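Local atomic coordinates of pyruvate kinase 1 (Trypanosoma brucei brucei, PDB entry 4KCT), a protein that catalyses the last step of glycolysis, transfer of phosphate from phosphoenolpyruvate to ADP giving pyruvate and ATP, and also decarboxylates oxaloacetate. Residues 14-19 with 351-356; 94-99 with 117-122; 108-113 with 123-128; 278-283 with 321-326. One frame throughout, in Å; residues are numbered along the deposited sequence.

Contact 1 (14-19 with 351-356); sequences EPVAKH and CVEAQS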
loop_
_atom_site.group_PDB
_atom_site.type_symbol
_atom_site.label_atom_id
_atom_site.label_comp_id
_atom_site.label_asym_id
_atom_site.label_seq_id
_atom_site.Cartn_x
_atom_site.Cartn_y
_atom_site.Cartn_z
ATOM N N GLU A 14 -22.637 -15.628 -9.871
ATOM C CA GLU A 14 -22.294 -16.435 -8.676
ATOM C C GLU A 14 -23.388 -16.334 -7.621
ATOM O O GLU A 14 -24.062 -15.311 -7.534
ATOM C CB GLU A 14 -20.968 -15.956 -8.064
ATOM C CG GLU A 14 -19.810 -15.885 -9.044
ATOM C CD GLU A 14 -19.227 -17.249 -9.362
ATOM O OE1 GLU A 14 -19.520 -17.791 -10.457
ATOM O OE2 GLU A 14 -18.480 -17.782 -8.515
ATOM N N PRO A 15 -23.461 -17.331 -6.712
ATOM C CA PRO A 15 -24.461 -17.276 -5.634
ATOM C C PRO A 15 -24.138 -16.144 -4.653
ATOM O O PRO A 15 -22.966 -15.819 -4.454
ATOM C CB PRO A 15 -24.302 -18.639 -4.943
ATOM C CG PRO A 15 -23.762 -19.537 -6.030
ATOM C CD PRO A 15 -22.816 -18.660 -6.800
ATOM N N VAL A 16 -25.167 -15.478 -4.146
ATOM C CA VAL A 16 -24.974 -14.380 -3.205
ATOM C C VAL A 16 -24.888 -14.910 -1.787
ATOM O O VAL A 16 -25.181 -16.091 -1.540
ATOM C CB VAL A 16 -26.094 -13.312 -3.337
ATOM C CG1 VAL A 16 -26.049 -12.697 -4.727
ATOM C CG2 VAL A 16 -27.466 -13.919 -3.057
ATOM N N ALA A 17 -24.391 -14.076 -0.869
ATOM C CA ALA A 17 -24.353 -14.420 0.554
ATOM C C ALA A 17 -25.695 -15.007 1.012
ATOM O O ALA A 17 -26.757 -14.485 0.663
ATOM C CB ALA A 17 -24.009 -13.176 1.391
ATOM N N LYS A 18 -25.638 -16.001 1.901
ATOM C CA LYS A 18 -26.859 -16.600 2.450
ATOM C C LYS A 18 -27.434 -15.779 3.606
ATOM O O LYS A 18 -28.618 -15.840 3.875
ATOM C CB LYS A 18 -26.588 -18.024 2.929
ATOM C CG LYS A 18 -26.295 -19.007 1.810
ATOM C CD LYS A 18 -26.035 -20.403 2.356
ATOM C CE LYS A 18 -24.665 -20.499 3.002
ATOM N NZ LYS A 18 -24.337 -21.902 3.369
ATOM N N HIS A 19 -26.583 -15.052 4.330
ATOM C CA HIS A 19 -27.041 -14.363 5.539
ATOM C C HIS A 19 -26.848 -12.876 5.422
ATOM O O HIS A 19 -25.727 -12.392 5.341
ATOM C CB HIS A 19 -26.314 -14.906 6.768
ATOM C CG HIS A 19 -26.311 -16.414 6.838
ATOM N ND1 HIS A 19 -27.463 -17.141 6.893
ATOM C CD2 HIS A 19 -25.260 -17.343 6.733
ATOM C CE1 HIS A 19 -27.157 -18.468 6.836
ATOM N NE2 HIS A 19 -25.818 -18.587 6.715
ATOM N N CYS A 351 -29.537 -5.206 -0.494
ATOM C CA CYS A 351 -28.524 -5.270 0.566
ATOM C C CYS A 351 -27.628 -6.480 0.392
ATOM O O CYS A 351 -26.409 -6.379 0.459
ATOM C CB CYS A 351 -29.194 -5.370 1.933
ATOM S SG CYS A 351 -29.859 -3.783 2.454
ATOM N N VAL A 352 -28.241 -7.636 0.179
ATOM C CA VAL A 352 -27.464 -8.874 -0.014
ATOM C C VAL A 352 -26.526 -8.848 -1.222
ATOM O O VAL A 352 -25.364 -9.308 -1.127
ATOM C CB VAL A 352 -28.372 -10.123 -0.027
ATOM C CG1 VAL A 352 -27.615 -11.332 -0.584
ATOM C CG2 VAL A 352 -28.877 -10.408 1.386
ATOM N N GLU A 353 -26.998 -8.309 -2.360
ATOM C CA GLU A 353 -26.129 -8.175 -3.533
ATOM C C GLU A 353 -24.935 -7.255 -3.220
ATOM O O GLU A 353 -23.803 -7.560 -3.588
ATOM C CB GLU A 353 -26.887 -7.613 -4.749
ATOM C CG GLU A 353 -27.854 -8.577 -5.386
ATOM C CD GLU A 353 -27.170 -9.695 -6.152
ATOM O OE1 GLU A 353 -27.857 -10.678 -6.479
ATOM O OE2 GLU A 353 -25.992 -9.532 -6.535
ATOM N N ALA A 354 -25.212 -6.099 -2.617
ATOM C CA ALA A 354 -24.151 -5.137 -2.263
ATOM C C ALA A 354 -23.131 -5.755 -1.290
ATOM O O ALA A 354 -21.945 -5.689 -1.516
ATOM C CB ALA A 354 -24.760 -3.883 -1.635
ATOM N N GLN A 355 -23.633 -6.398 -0.245
ATOM C CA GLN A 355 -22.810 -7.195 0.682
ATOM C C GLN A 355 -21.924 -8.219 -0.042
ATOM O O GLN A 355 -20.708 -8.261 0.176
ATOM C CB GLN A 355 -23.740 -7.911 1.679
ATOM C CG GLN A 355 -23.072 -8.952 2.576
ATOM C CD GLN A 355 -24.089 -9.679 3.434
ATOM O OE1 GLN A 355 -25.221 -9.209 3.609
ATOM N NE2 GLN A 355 -23.693 -10.826 3.983
ATOM N N SER A 356 -22.505 -8.943 -1.007
ATOM C CA SER A 356 -21.761 -9.989 -1.724
ATOM C C SER A 356 -20.693 -9.386 -2.649
ATOM O O SER A 356 -19.752 -10.058 -3.035
ATOM C CB SER A 356 -22.720 -10.870 -2.552
ATOM O OG SER A 356 -23.735 -11.448 -1.726
#
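Ala-17 and Ser-356 meet where the N-terminal loop, on its way into the first strand of the TIM barrel (23-27), crosses the last turn of helix 340-356, the long helix beyond the eighth barrel strand. The tight part is built on one hydroxyl. Ser-356 OG accepts from Ala-17 N at 2.8 Å (168° at the hydrogen) and donates back to Val-352 O at 2.8 Å, so the loop is tied to a carbonyl inside the helix. Val-352 O takes this donor and Ser-356 N from opposite faces of its plane. Val-352 CG1, turned anti to the backbone N (chi1 165°), rests against Val-16 CG2 at 3.6 Å and against Ala-17 O, the two valines crossing at about a right angle.

The flanks are more open and more polar, and Val-16 and Ala-17 themselves remain partly exposed. Glu-353 leaves the helix away from the loop, then bends at chi2 and brings its carboxylate beside Val-16 CG1; its OE1 forms a salt bridge with Lys-274 of the second subunit, which also packs on Val-16. At the far end the extended Gln-355 side chain reaches along the loop: OE1 accepts from Ala-21 N, while NE2, with Ala-17 CB 3.5 Å away, donates to His-19 O at 2.9 Å, the oxygen lying only 7° out of the amide plane.

Contact 2 (94-99 with 117-122); sequences LFKDGE and EKVGTK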
loop_
_atom_site.group_PDB
_atom_site.type_symbol
_atom_site.label_atom_id
_atom_site.label_comp_id
_atom_site.label_asym_id
_atom_site.label_seq_id
_atom_site.Cartn_x
_atom_site.Cartn_y
_atom_site.Cartn_z
ATOM N N LEU A 94 -49.900 32.722 9.615
ATOM C CA LEU A 94 -51.039 32.516 8.715
ATOM C C LEU A 94 -51.097 33.620 7.672
ATOM O O LEU A 94 -50.412 34.654 7.792
ATOM C CB LEU A 94 -52.369 32.486 9.509
ATOM C CG LEU A 94 -52.338 31.872 10.913
ATOM C CD1 LEU A 94 -53.657 32.093 11.658
ATOM C CD2 LEU A 94 -52.011 30.394 10.836
ATOM N N PHE A 95 -51.967 33.424 6.686
ATOM C CA PHE A 95 -52.167 34.359 5.609
ATOM C C PHE A 95 -53.644 34.738 5.556
ATOM O O PHE A 95 -54.504 33.914 5.851
ATOM C CB PHE A 95 -51.751 33.710 4.288
ATOM C CG PHE A 95 -50.269 33.435 4.199
ATOM C CD1 PHE A 95 -49.390 34.439 3.803
ATOM C CD2 PHE A 95 -49.752 32.229 4.637
ATOM C CE1 PHE A 95 -48.023 34.231 3.812
ATOM C CE2 PHE A 95 -48.375 32.014 4.672
ATOM C CZ PHE A 95 -47.511 33.019 4.253
ATOM N N LYS A 96 -53.936 35.977 5.188
ATOM C CA LYS A 96 -55.324 36.359 4.857
ATOM C C LYS A 96 -55.966 35.379 3.876
ATOM O O LYS A 96 -55.306 34.870 2.960
ATOM C CB LYS A 96 -55.377 37.764 4.279
ATOM C CG LYS A 96 -54.851 38.822 5.229
ATOM C CD LYS A 96 -55.354 40.199 4.838
ATOM C CE LYS A 96 -54.695 41.269 5.676
ATOM N NZ LYS A 96 -55.005 42.616 5.139
ATOM N N ASP A 97 -57.242 35.082 4.097
ATOM C CA ASP A 97 -57.969 34.126 3.253
ATOM C C ASP A 97 -57.311 32.770 3.247
ATOM O O ASP A 97 -57.725 31.894 2.511
ATOM C CB ASP A 97 -58.084 34.629 1.809
ATOM C CG ASP A 97 -58.679 36.015 1.727
ATOM O OD1 ASP A 97 -59.721 36.260 2.377
ATOM O OD2 ASP A 97 -58.070 36.877 1.070
ATOM N N GLY A 98 -56.256 32.611 4.042
ATOM C CA GLY A 98 -55.642 31.301 4.223
ATOM C C GLY A 98 -54.696 30.886 3.095
ATOM O O GLY A 98 -54.178 29.775 3.101
ATOM N N GLU A 99 -54.434 31.784 2.153
ATOM C CA GLU A 99 -53.512 31.473 1.048
ATOM C C GLU A 99 -53.052 32.734 0.360
ATOM O O GLU A 99 -53.815 33.680 0.228
ATOM C CB GLU A 99 -54.171 30.547 0.022
ATOM C CG GLU A 99 -55.459 31.093 -0.589
ATOM C CD GLU A 99 -56.099 30.120 -1.583
ATOM O OE1 GLU A 99 -55.343 29.465 -2.343
ATOM O OE2 GLU A 99 -57.355 29.995 -1.588
ATOM N N GLU A 117 -48.531 37.881 12.754
ATOM C CA GLU A 117 -48.579 36.425 12.754
ATOM C C GLU A 117 -49.805 35.883 12.005
ATOM O O GLU A 117 -49.740 34.823 11.348
ATOM C CB GLU A 117 -48.577 35.909 14.194
ATOM C CG GLU A 117 -48.814 34.422 14.311
ATOM C CD GLU A 117 -48.886 33.964 15.751
ATOM O OE1 GLU A 117 -48.872 34.828 16.661
ATOM O OE2 GLU A 117 -48.951 32.740 15.975
ATOM N N LYS A 118 -50.940 36.574 12.131
ATOM C CA LYS A 118 -52.190 36.018 11.634
ATOM C C LYS A 118 -52.708 36.662 10.367
ATOM O O LYS A 118 -53.764 36.274 9.866
ATOM C CB LYS A 118 -53.264 35.998 12.732
ATOM C CG LYS A 118 -52.851 35.176 13.945
ATOM C CD LYS A 118 -53.953 35.141 14.991
ATOM C CE LYS A 118 -53.462 34.542 16.305
ATOM N NZ LYS A 118 -54.483 34.724 17.383
ATOM N N VAL A 119 -51.927 37.575 9.797
ATOM C CA VAL A 119 -52.405 38.421 8.688
ATOM C C VAL A 119 -51.356 38.572 7.595
ATOM O O VAL A 119 -51.172 39.669 7.049
ATOM C CB VAL A 119 -52.757 39.866 9.149
ATOM C CG1 VAL A 119 -54.083 39.896 9.861
ATOM C CG2 VAL A 119 -51.643 40.439 10.010
ATOM N N GLY A 120 -50.734 37.467 7.199
ATOM C CA GLY A 120 -49.726 37.547 6.168
ATOM C C GLY A 120 -50.334 37.854 4.811
ATOM O O GLY A 120 -51.443 37.397 4.482
ATOM N N THR A 121 -49.620 38.653 4.029
ATOM C CA THR A 121 -50.068 39.008 2.694
ATOM C C THR A 121 -48.914 38.815 1.715
ATOM O O THR A 121 -47.801 38.421 2.115
ATOM C CB THR A 121 -50.527 40.475 2.622
ATOM O OG1 THR A 121 -49.393 41.332 2.759
ATOM C CG2 THR A 121 -51.531 40.778 3.712
ATOM N N LYS A 122 -49.185 39.072 0.435
ATOM C CA LYS A 122 -48.138 39.146 -0.591
ATOM C C LYS A 122 -47.054 40.160 -0.210
ATOM O O LYS A 122 -45.920 40.038 -0.645
ATOM C CB LYS A 122 -48.756 39.554 -1.924
ATOM C CG LYS A 122 -48.170 38.863 -3.133
ATOM C CD LYS A 122 -49.124 38.951 -4.311
ATOM C CE LYS A 122 -48.409 38.664 -5.620
ATOM N NZ LYS A 122 -48.839 39.609 -6.691
#
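Leu-94 and Lys-118 stand side by side where two loops of the B domain, the small beta domain that caps the barrel in pyruvate kinases, are joined by an isolated beta bridge between Phe-95 and Gly-120. Leu-94 N donates to Glu-117 O at 2.7 Å, almost straight off the end of the carbonyl (170° at the oxygen), though the hydrogen itself is bent out of line. The side chain runs with that of Lys-118, Leu-94 CD1 lying 3.9 Å from CG of the lysine. Leu-94 O then receives Gly-120 N at 2.9 Å.

The side chain of Phe-95 leaves the backbone away from 117-122, but CD1 of its ring stays 3.7 Å from Gly-120 O; the ring meets that of Phe-125 with planes at about 60°. The CA-H of Phe-95 points to the same oxygen, Phe-95 CA to Gly-120 O being 3.3 Å. Gly-120 offers nothing but backbone to Leu-94 O and the Phe-95 ring, consistent with the close approach of the two chains. Phe-95 N is hydrogen-bonded to Asp-174 OD1.

Lys-96 N completes the bridge, donating to Gly-120 O at 3.0 Å in the carbonyl plane. Its extended aliphatic chain runs alongside Thr-121, Lys-96 CE meeting Thr-121 CG2 at 3.8 Å. Thr-121 is fixed in turn because OG1, set between its own backbone N and carbonyl carbon (chi1 69°), accepts from Glu-123 N and Lys-124 N.

Contact 3 (108-113 with 123-128); sequences VCVTTD and EKFYID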
loop_
_atom_site.group_PDB
_atom_site.type_symbol
_atom_site.label_atom_id
_atom_site.label_comp_id
_atom_site.label_asym_id
_atom_site.label_seq_id
_atom_site.Cartn_x
_atom_site.Cartn_y
_atom_site.Cartn_z
ATOM N N VAL A 108 -41.133 40.862 -1.083
ATOM C CA VAL A 108 -41.960 40.577 0.091
ATOM C C VAL A 108 -41.134 40.824 1.354
ATOM O O VAL A 108 -39.938 40.532 1.382
ATOM C CB VAL A 108 -42.501 39.118 0.060
ATOM C CG1 VAL A 108 -41.356 38.116 0.039
ATOM C CG2 VAL A 108 -43.436 38.844 1.236
ATOM N N CYS A 109 -41.726 41.505 2.333
ATOM C CA CYS A 109 -41.079 41.672 3.603
ATOM C C CYS A 109 -41.416 40.502 4.523
ATOM O O CYS A 109 -42.564 40.050 4.566
ATOM C CB CYS A 109 -41.469 43.016 4.242
ATOM S SG CYS A 109 -40.550 44.419 3.548
ATOM N N VAL A 110 -40.386 39.905 5.122
ATOM C CA VAL A 110 -40.605 38.885 6.114
ATOM C C VAL A 110 -40.235 39.445 7.473
ATOM O O VAL A 110 -39.261 40.186 7.602
ATOM C CB VAL A 110 -39.819 37.583 5.810
ATOM C CG1 VAL A 110 -40.284 37.000 4.484
ATOM C CG2 VAL A 110 -38.317 37.855 5.762
ATOM N N THR A 111 -41.113 39.242 8.441
ATOM C CA THR A 111 -40.959 39.902 9.746
ATOM C C THR A 111 -41.023 38.903 10.896
ATOM O O THR A 111 -41.678 37.845 10.788
ATOM C CB THR A 111 -42.025 41.008 9.948
ATOM O OG1 THR A 111 -41.780 41.691 11.176
ATOM C CG2 THR A 111 -43.459 40.407 9.959
ATOM N N THR A 112 -40.297 39.198 11.977
ATOM C CA THR A 112 -40.408 38.416 13.202
ATOM C C THR A 112 -41.292 39.167 14.234
ATOM O O THR A 112 -41.412 38.754 15.379
ATOM C CB THR A 112 -39.011 38.134 13.803
ATOM O OG1 THR A 112 -38.348 39.383 14.069
ATOM C CG2 THR A 112 -38.169 37.348 12.799
ATOM N N ASP A 113 -41.900 40.268 13.797
ATOM C CA ASP A 113 -42.909 40.993 14.611
ATOM C C ASP A 113 -44.204 40.192 14.700
ATOM O O ASP A 113 -44.906 40.062 13.722
ATOM C CB ASP A 113 -43.193 42.362 13.984
ATOM C CG ASP A 113 -44.082 43.254 14.868
ATOM O OD1 ASP A 113 -44.721 42.751 15.808
ATOM O OD2 ASP A 113 -44.162 44.449 14.564
ATOM N N GLU A 123 -47.423 41.176 0.570
ATOM C CA GLU A 123 -46.501 42.282 0.901
ATOM C C GLU A 123 -45.607 41.940 2.088
ATOM O O GLU A 123 -44.518 42.498 2.237
ATOM C CB GLU A 123 -47.286 43.560 1.244
ATOM C CG GLU A 123 -47.616 44.454 0.050
ATOM C CD GLU A 123 -48.664 43.840 -0.870
ATOM O OE1 GLU A 123 -48.403 43.750 -2.087
ATOM O OE2 GLU A 123 -49.741 43.425 -0.376
ATOM N N LYS A 124 -46.171 41.212 3.045
ATOM C CA LYS A 124 -45.510 41.022 4.323
ATOM C C LYS A 124 -46.090 39.847 5.072
ATOM O O LYS A 124 -47.308 39.676 5.134
ATOM C CB LYS A 124 -45.629 42.281 5.163
ATOM C CG LYS A 124 -44.996 42.176 6.528
ATOM C CD LYS A 124 -45.111 43.525 7.211
ATOM C CE LYS A 124 -43.898 43.841 8.042
ATOM N NZ LYS A 124 -43.865 45.293 8.363
ATOM N N PHE A 125 -45.222 38.974 5.566
ATOM C CA PHE A 125 -45.691 37.876 6.395
ATOM C C PHE A 125 -44.687 37.495 7.474
ATOM O O PHE A 125 -43.528 37.939 7.461
ATOM C CB PHE A 125 -46.101 36.654 5.538
ATOM C CG PHE A 125 -44.945 35.949 4.871
ATOM C CD1 PHE A 125 -44.186 35.015 5.563
ATOM C CD2 PHE A 125 -44.659 36.179 3.522
ATOM C CE1 PHE A 125 -43.155 34.311 4.928
ATOM C CE2 PHE A 125 -43.649 35.477 2.873
ATOM C CZ PHE A 125 -42.870 34.558 3.581
ATOM N N TYR A 126 -45.154 36.706 8.426
ATOM C CA TYR A 126 -44.465 36.508 9.678
ATOM C C TYR A 126 -43.677 35.177 9.611
ATOM O O TYR A 126 -44.154 34.189 9.029
ATOM C CB TYR A 126 -45.505 36.443 10.796
ATOM C CG TYR A 126 -44.979 35.972 12.126
ATOM C CD1 TYR A 126 -44.253 36.829 12.946
ATOM C CD2 TYR A 126 -45.344 34.714 12.639
ATOM C CE1 TYR A 126 -43.812 36.421 14.192
ATOM C CE2 TYR A 126 -44.973 34.329 13.921
ATOM C CZ TYR A 126 -44.183 35.177 14.678
ATOM O OH TYR A 126 -43.799 34.811 15.934
ATOM N N ILE A 127 -42.502 35.153 10.238
ATOM C CA ILE A 127 -41.767 33.895 10.476
ATOM C C ILE A 127 -41.432 33.820 11.967
ATOM O O ILE A 127 -41.054 34.833 12.563
ATOM C CB ILE A 127 -40.482 33.853 9.609
ATOM C CG1 ILE A 127 -40.850 33.627 8.143
ATOM C CG2 ILE A 127 -39.530 32.757 10.079
ATOM C CD1 ILE A 127 -39.659 33.752 7.190
ATOM N N ASP A 128 -41.716 32.676 12.597
ATOM C CA ASP A 128 -41.756 32.593 14.065
ATOM C C ASP A 128 -40.389 32.286 14.697
ATOM O O ASP A 128 -40.325 31.662 15.739
ATOM C CB ASP A 128 -42.804 31.569 14.536
ATOM C CG ASP A 128 -42.430 30.106 14.161
ATOM O OD1 ASP A 128 -41.288 29.846 13.726
ATOM O OD2 ASP A 128 -43.273 29.219 14.327
HETATM O O HOH W 1 -40.516 35.504 15.309
#
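Val-110 and Phe-125 lie side by side on one face of a parallel strand pair, 107-111 with the outermost strand, 124-126, in the B-domain sheet of pyruvate kinase. The valine lays CG1 over the phenylalanine face, offset toward the rim, 4.0 Å from the centroid and 25° off the normal: a CH-pi contact. Phe-125 CG sits between its own backbone N and carbonyl carbon (chi1 70°), which brings the ring back toward the neighbouring strand; Val-108 CG2 meets Phe-125 CD2 at 3.7 Å.

The other face carries Cys-109, Thr-111, Lys-124 and Tyr-126. Lys-124 slants across Thr-111, CE 3.9 Å from CB, on its way to a cation-pi contact with Tyr-116. Tyr-126 turns its ring edge to the chain leaving the strand, with Thr-112 O near the ring plane 3.6 Å from CE1.

Between the two faces, Cys-109 and Thr-111 use both N and O toward strand 124-126: Cys-109 N reaches Glu-123 O, Thr-111 N reaches Phe-125 O, and the two carbonyls receive Phe-125 N and Ile-127 N. The strand ends in an ST turn: Thr-111 OG1, also bonded to Arg-160 O, accepts from Asp-113 N at 3.0 Å.

Contact 4 (278-283 with 321-326); sequences AQMCII and VLNGAD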
loop_
_atom_site.group_PDB
_atom_site.type_symbol
_atom_site.label_atom_id
_atom_site.label_comp_id
_atom_site.label_asym_id
_atom_site.label_seq_id
_atom_site.Cartn_x
_atom_site.Cartn_y
_atom_site.Cartn_z
ATOM N N ALA A 278 -21.770 14.636 2.272
ATOM C CA ALA A 278 -22.106 14.478 3.697
ATOM C C ALA A 278 -22.309 13.007 4.054
ATOM O O ALA A 278 -21.796 12.516 5.064
ATOM C CB ALA A 278 -23.359 15.284 4.041
ATOM N N GLN A 279 -23.061 12.303 3.222
ATOM C CA GLN A 279 -23.401 10.909 3.517
ATOM C C GLN A 279 -22.117 10.071 3.639
ATOM O O GLN A 279 -21.930 9.312 4.610
ATOM C CB GLN A 279 -24.274 10.326 2.387
ATOM C CG GLN A 279 -24.536 8.831 2.537
ATOM C CD GLN A 279 -25.580 8.325 1.550
ATOM O OE1 GLN A 279 -26.564 9.024 1.262
ATOM N NE2 GLN A 279 -25.406 7.084 1.077
ATOM N N MET A 280 -21.253 10.168 2.634
ATOM C CA MET A 280 -20.036 9.375 2.642
ATOM C C MET A 280 -19.187 9.687 3.862
ATOM O O MET A 280 -18.588 8.803 4.456
ATOM C CB MET A 280 -19.218 9.651 1.383
ATOM C CG MET A 280 -19.831 9.071 0.119
ATOM S SD MET A 280 -18.988 9.763 -1.332
ATOM C CE MET A 280 -17.520 8.770 -1.335
ATOM N N CYS A 281 -19.026 10.970 4.135
ATOM C CA CYS A 281 -18.217 11.423 5.264
ATOM C C CYS A 281 -18.767 10.938 6.625
ATOM O O CYS A 281 -18.055 10.317 7.392
ATOM C CB CYS A 281 -18.130 12.941 5.253
ATOM S SG CYS A 281 -17.258 13.590 6.692
ATOM N N ILE A 282 -20.077 11.092 6.828
ATOM C CA ILE A 282 -20.710 10.714 8.080
ATOM C C ILE A 282 -20.693 9.188 8.279
ATOM O O ILE A 282 -20.345 8.693 9.362
ATOM C CB ILE A 282 -22.145 11.240 8.144
ATOM C CG1 ILE A 282 -22.148 12.774 8.272
ATOM C CG2 ILE A 282 -22.911 10.601 9.285
ATOM C CD1 ILE A 282 -23.518 13.376 7.966
ATOM N N ILE A 283 -21.007 8.438 7.234
ATOM C CA ILE A 283 -20.976 6.995 7.376
ATOM C C ILE A 283 -19.576 6.503 7.745
ATOM O O ILE A 283 -19.399 5.699 8.700
ATOM C CB ILE A 283 -21.498 6.271 6.121
ATOM C CG1 ILE A 283 -23.023 6.506 5.987
ATOM C CG2 ILE A 283 -21.172 4.777 6.229
ATOM C CD1 ILE A 283 -23.614 6.041 4.625
ATOM N N VAL A 321 -25.082 0.684 1.351
ATOM C CA VAL A 321 -24.434 -0.489 1.949
ATOM C C VAL A 321 -22.911 -0.510 1.669
ATOM O O VAL A 321 -22.089 -0.642 2.597
ATOM C CB VAL A 321 -25.059 -1.777 1.411
ATOM C CG1 VAL A 321 -24.194 -2.975 1.788
ATOM C CG2 VAL A 321 -26.488 -1.913 1.950
ATOM N N LEU A 322 -22.537 -0.245 0.418
ATOM C CA LEU A 322 -21.102 -0.164 0.051
ATOM C C LEU A 322 -20.398 0.987 0.764
ATOM O O LEU A 322 -19.209 0.883 1.093
ATOM C CB LEU A 322 -20.940 0.012 -1.467
ATOM C CG LEU A 322 -21.402 -1.192 -2.327
ATOM C CD1 LEU A 322 -21.376 -0.869 -3.828
ATOM C CD2 LEU A 322 -20.557 -2.420 -2.036
ATOM N N ASN A 323 -21.107 2.098 0.968
ATOM C CA ASN A 323 -20.541 3.220 1.753
ATOM C C ASN A 323 -20.143 2.764 3.175
ATOM O O ASN A 323 -19.390 3.467 3.843
ATOM C CB ASN A 323 -21.554 4.363 1.922
ATOM C CG ASN A 323 -21.741 5.210 0.662
ATOM O OD1 ASN A 323 -22.694 5.987 0.596
ATOM N ND2 ASN A 323 -20.815 5.108 -0.311
ATOM N N GLY A 324 -20.905 1.813 3.730
ATOM C CA GLY A 324 -20.610 1.309 5.081
ATOM C C GLY A 324 -21.747 1.441 6.085
ATOM O O GLY A 324 -21.546 1.253 7.282
ATOM N N ALA A 325 -22.933 1.796 5.606
ATOM C CA ALA A 325 -24.070 2.009 6.510
ATOM C C ALA A 325 -24.451 0.670 7.165
ATOM O O ALA A 325 -24.474 -0.355 6.491
ATOM C CB ALA A 325 -25.264 2.561 5.727
ATOM N N ASP A 326 -24.750 0.678 8.471
ATOM C CA ASP A 326 -25.306 -0.540 9.098
ATOM C C ASP A 326 -26.718 -0.812 8.587
ATOM O O ASP A 326 -27.068 -1.967 8.282
ATOM C CB ASP A 326 -25.317 -0.432 10.636
ATOM C CG ASP A 326 -23.905 -0.273 11.229
ATOM O OD1 ASP A 326 -23.377 0.887 11.167
ATOM O OD2 ASP A 326 -23.405 -1.252 11.911
HETATM O O HOH W 2 -19.047 6.194 3.079
#
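Met-280 O is gripped by two donors, Ser-284 OG one turn on and a water 3.0 Å away, and that water also donates to Asn-323 O at 2.9 Å. It thus bridges two neighbouring outer helices of the TIM barrel, reaching the second at its C-terminal end. The direct polar link is Gln-279 NE2 to Asn-323 OD1, 3.0 Å. The acceptor is approached in its carbonyl plane, yet the bond is bent to 141° at the hydrogen, Asn-323 OD1 lying out of the Gln-279 amide plane; the two amide planes are 76° apart. Gln-279 reaches across by standing extended, CG turned opposite the backbone N (chi1 173°). Its OE1 takes Arg-263 NH1, and Arg-263 lines the pyruvate pocket, so Asn-323 is linked through Gln-279 to a pocket residue; the Gln-279 side chain is about 10 Å from the bound pyruvate.

Next to these polar groups Ile-283 fills the angle between the helices. Its CG2 presses on Asn-323 O at 3.3 Å and on Gly-324 C at 3.4 Å. Ile-283 CD1 lies 4.0 Å from Ala-325 CB and also touches the side chain of Asn-323. Gly-324, with positive phi, closes helix 311-323 in a Schellman motif.

Helix 275-289 leans on strand 293-296 through Gln-279 and Ile-283 and on strand 258-262 through Ile-282, while helix 311-323 packs by Val-321 on helix 340-356 and its chain runs on into the last barrel strand, 327-330.

Contacts 2 and 3 belong together: their centres are 10 Å apart in the B domain, their segments alternate along the chain (94-99, 108-113, 117-122, 123-128), and they touch where Glu-117 packs on Tyr-126. Contact 4 follows later in the chain among the barrel helices. Contact 1 spans all three, joining the chain before the first barrel strand to helix 340-356. Contacts 1 and 4 have centres 19 Å apart and touch through Ala-354 and Val-321, and both reach the second subunit. The two groups stand far apart, contacts 1 and 2 about 55 Å between centres, consistent with a lid domain remote from the barrel helices at the subunit interface.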